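Local coordinates for hypothetical protein PH0156 (Pyrococcus horikoshii, PDB 2P62) that is of unknown function but belongs to the DUF3226 family, part of the Toprim-like clan, at residues I71-D80 / W107-R115. Numbering follows the deposited sequence.
Sequences IPKVLKSVLD and WVLSFLRER
In the Toprim-like alpha/beta fold, whose mixed sheet includes strand 89-97, helix 71-84 packs against helix 104-109 and the type I beta turn from Leu109 to Leu112, with Pro72 and Phe111 closest in backbone (CA to CA 5.2 Å). A CH-pi contact marks this end: Pro72 CD stands 4.2 Å from the centroid of the Phe111 ring, 11° off its normal, hence over the face, while Pro72 CB meets Phe111 CD2 at 3.5 Å. The backbone carbonyl oxygen of Trp107 lies over the opposite face. Phe111 CG is anti to its carbonyl carbon (chi1 -63°), which directs the ring between that oxygen and Pro72; Ile71 CG2 and Leu75 CD1 approach the ring obliquely. Further along, Leu79 CD2 touches Leu112 CD2, both residues also resting on strand 123-126. The Arg115 chain, bent at chi2, lays one guanidinium face on Leu79 CB, 3.4 Å from Arg115 NH2. Asp80 bridges two cations: OD1 takes Lys76 NZ at 3.1 Å through its syn lone pair, and OD2 accepts chiefly from Arg115 NH2, with Arg115 NH1 a weak second donor. Replacing Asp80 with an asparagine would probably leave Lys76 without its carboxylate mate and Arg115 relying on Glu127, which pairs with NH1. Geometrically the main bond is bent: Arg115 NH2 meets Asp80 OD2 at 2.8 Å from above the carboxylate plane, with an N-H...O angle of 143°.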
# COMPACT_ATOMS: atom_id res chain seq x y z
N ILE A 71 13.41 -17.92 0.26
CA ILE A 71 14.38 -17.56 -0.77
C ILE A 71 15.24 -18.77 -1.18
O ILE A 71 15.39 -19.06 -2.37
CB ILE A 71 15.35 -16.43 -0.29
CG1 ILE A 71 14.56 -15.17 0.08
CG2 ILE A 71 16.38 -16.14 -1.36
CD1 ILE A 71 13.76 -14.57 -1.05
N PRO A 72 15.81 -19.49 -0.20
CA PRO A 72 16.63 -20.66 -0.55
C PRO A 72 15.78 -21.75 -1.20
O PRO A 72 16.25 -22.50 -2.06
CB PRO A 72 17.20 -21.09 0.80
CG PRO A 72 16.11 -20.69 1.76
CD PRO A 72 15.74 -19.31 1.26
N LYS A 73 14.53 -21.82 -0.77
CA LYS A 73 13.60 -22.80 -1.30
C LYS A 73 13.36 -22.48 -2.78
O LYS A 73 13.31 -23.37 -3.63
CB LYS A 73 12.29 -22.75 -0.49
CG LYS A 73 11.24 -23.79 -0.83
CD LYS A 73 10.19 -23.25 -1.81
CE LYS A 73 8.76 -23.68 -1.43
NZ LYS A 73 8.58 -25.16 -1.29
N VAL A 74 13.25 -21.19 -3.09
CA VAL A 74 13.03 -20.76 -4.46
C VAL A 74 14.26 -21.02 -5.33
O VAL A 74 14.13 -21.44 -6.48
CB VAL A 74 12.70 -19.27 -4.52
CG1 VAL A 74 12.65 -18.80 -5.97
CG2 VAL A 74 11.38 -19.02 -3.83
N LEU A 75 15.44 -20.75 -4.78
CA LEU A 75 16.69 -20.94 -5.49
C LEU A 75 16.94 -22.40 -5.82
O LEU A 75 17.39 -22.73 -6.92
CB LEU A 75 17.87 -20.41 -4.67
CG LEU A 75 18.24 -18.94 -4.83
CD1 LEU A 75 19.24 -18.50 -3.77
CD2 LEU A 75 18.81 -18.75 -6.22
N LYS A 76 16.64 -23.26 -4.86
CA LYS A 76 16.85 -24.69 -5.05
C LYS A 76 15.99 -25.18 -6.21
O LYS A 76 16.48 -25.84 -7.13
CB LYS A 76 16.52 -25.43 -3.76
CG LYS A 76 17.00 -26.85 -3.74
CD LYS A 76 16.64 -27.54 -2.44
CE LYS A 76 17.31 -28.92 -2.35
NZ LYS A 76 17.04 -29.74 -3.57
N SER A 77 14.70 -24.85 -6.17
CA SER A 77 13.79 -25.25 -7.22
C SER A 77 14.28 -24.79 -8.58
O SER A 77 14.53 -25.61 -9.46
CB SER A 77 12.40 -24.66 -6.98
OG SER A 77 11.93 -24.93 -5.68
N VAL A 78 14.42 -23.47 -8.75
CA VAL A 78 14.86 -22.93 -10.03
C VAL A 78 16.15 -23.60 -10.52
O VAL A 78 16.22 -24.06 -11.65
CB VAL A 78 15.05 -21.38 -9.96
CG1 VAL A 78 15.55 -20.86 -11.29
CG2 VAL A 78 13.73 -20.69 -9.63
N LEU A 79 17.15 -23.66 -9.64
CA LEU A 79 18.43 -24.29 -9.97
C LEU A 79 18.27 -25.75 -10.39
O LEU A 79 18.89 -26.20 -11.35
CB LEU A 79 19.37 -24.21 -8.76
CG LEU A 79 20.47 -23.16 -8.69
CD1 LEU A 79 20.06 -21.86 -9.36
CD2 LEU A 79 20.82 -22.94 -7.24
N ASP A 80 17.47 -26.51 -9.65
CA ASP A 80 17.25 -27.91 -9.99
C ASP A 80 16.52 -27.98 -11.34
O ASP A 80 16.87 -28.79 -12.20
CB ASP A 80 16.45 -28.63 -8.89
CG ASP A 80 17.30 -28.94 -7.64
OD1 ASP A 80 16.70 -29.14 -6.56
OD2 ASP A 80 18.55 -29.01 -7.73
N TRP A 107 25.12 -14.12 2.45
CA TRP A 107 23.73 -14.52 2.64
C TRP A 107 23.28 -15.46 1.52
O TRP A 107 22.78 -16.57 1.76
CB TRP A 107 22.85 -13.27 2.71
CG TRP A 107 21.39 -13.53 2.96
CD1 TRP A 107 20.85 -14.27 3.97
CD2 TRP A 107 20.29 -13.04 2.18
NE1 TRP A 107 19.48 -14.29 3.85
CE2 TRP A 107 19.11 -13.54 2.77
CE3 TRP A 107 20.20 -12.23 1.04
CZ2 TRP A 107 17.84 -13.26 2.25
CZ3 TRP A 107 18.93 -11.95 0.52
CH2 TRP A 107 17.77 -12.47 1.13
N VAL A 108 23.49 -15.05 0.27
CA VAL A 108 23.11 -15.87 -0.86
C VAL A 108 23.93 -17.17 -0.90
O VAL A 108 23.38 -18.26 -1.06
CB VAL A 108 23.30 -15.10 -2.17
CG1 VAL A 108 23.00 -16.00 -3.38
CG2 VAL A 108 22.38 -13.89 -2.17
N LEU A 109 25.24 -17.03 -0.74
CA LEU A 109 26.14 -18.18 -0.77
C LEU A 109 25.71 -19.28 0.21
O LEU A 109 25.83 -20.48 -0.09
CB LEU A 109 27.57 -17.73 -0.44
CG LEU A 109 28.63 -18.80 -0.71
CD1 LEU A 109 28.73 -19.05 -2.22
CD2 LEU A 109 29.96 -18.35 -0.17
N SER A 110 25.21 -18.88 1.38
CA SER A 110 24.76 -19.82 2.40
C SER A 110 23.53 -20.63 1.96
O SER A 110 23.15 -21.59 2.62
CB SER A 110 24.41 -19.08 3.70
OG SER A 110 23.13 -18.47 3.62
N PHE A 111 22.92 -20.23 0.85
CA PHE A 111 21.75 -20.93 0.31
C PHE A 111 22.16 -22.00 -0.69
O PHE A 111 21.38 -22.89 -1.01
CB PHE A 111 20.80 -19.95 -0.38
CG PHE A 111 20.22 -18.91 0.53
CD1 PHE A 111 19.95 -17.63 0.07
CD2 PHE A 111 20.00 -19.19 1.87
CE1 PHE A 111 19.46 -16.65 0.92
CE2 PHE A 111 19.51 -18.23 2.74
CZ PHE A 111 19.24 -16.95 2.26
N LEU A 112 23.39 -21.92 -1.18
CA LEU A 112 23.89 -22.86 -2.19
C LEU A 112 24.75 -24.00 -1.68
O LEU A 112 25.90 -24.14 -2.10
CB LEU A 112 24.67 -22.09 -3.26
CG LEU A 112 23.92 -20.94 -3.92
CD1 LEU A 112 24.87 -20.24 -4.85
CD2 LEU A 112 22.69 -21.45 -4.67
N ARG A 113 24.20 -24.82 -0.80
CA ARG A 113 24.95 -25.95 -0.26
C ARG A 113 24.86 -27.16 -1.22
O ARG A 113 23.85 -27.34 -1.91
CB ARG A 113 24.38 -26.31 1.11
CG ARG A 113 25.41 -26.39 2.21
CD ARG A 113 25.81 -27.83 2.46
NE ARG A 113 24.65 -28.64 2.83
CZ ARG A 113 24.73 -29.89 3.28
NH1 ARG A 113 25.91 -30.48 3.43
NH2 ARG A 113 23.62 -30.56 3.57
N GLU A 114 25.92 -27.97 -1.29
CA GLU A 114 25.95 -29.14 -2.17
C GLU A 114 25.92 -28.72 -3.65
O GLU A 114 25.42 -29.46 -4.51
CB GLU A 114 24.78 -30.09 -1.89
CG GLU A 114 24.80 -30.76 -0.52
CD GLU A 114 25.90 -31.81 -0.38
OE1 GLU A 114 26.07 -32.33 0.74
OE2 GLU A 114 26.58 -32.11 -1.38
N ARG A 115 26.45 -27.53 -3.93
CA ARG A 115 26.48 -26.97 -5.28
C ARG A 115 27.91 -26.67 -5.69
O ARG A 115 28.70 -26.20 -4.87
CB ARG A 115 25.70 -25.65 -5.37
CG ARG A 115 24.20 -25.72 -5.14
CD ARG A 115 23.45 -26.24 -6.36
NE ARG A 115 22.01 -26.24 -6.13
CZ ARG A 115 21.12 -26.87 -6.90
NH1 ARG A 115 21.52 -27.54 -7.97
NH2 ARG A 115 19.83 -26.82 -6.59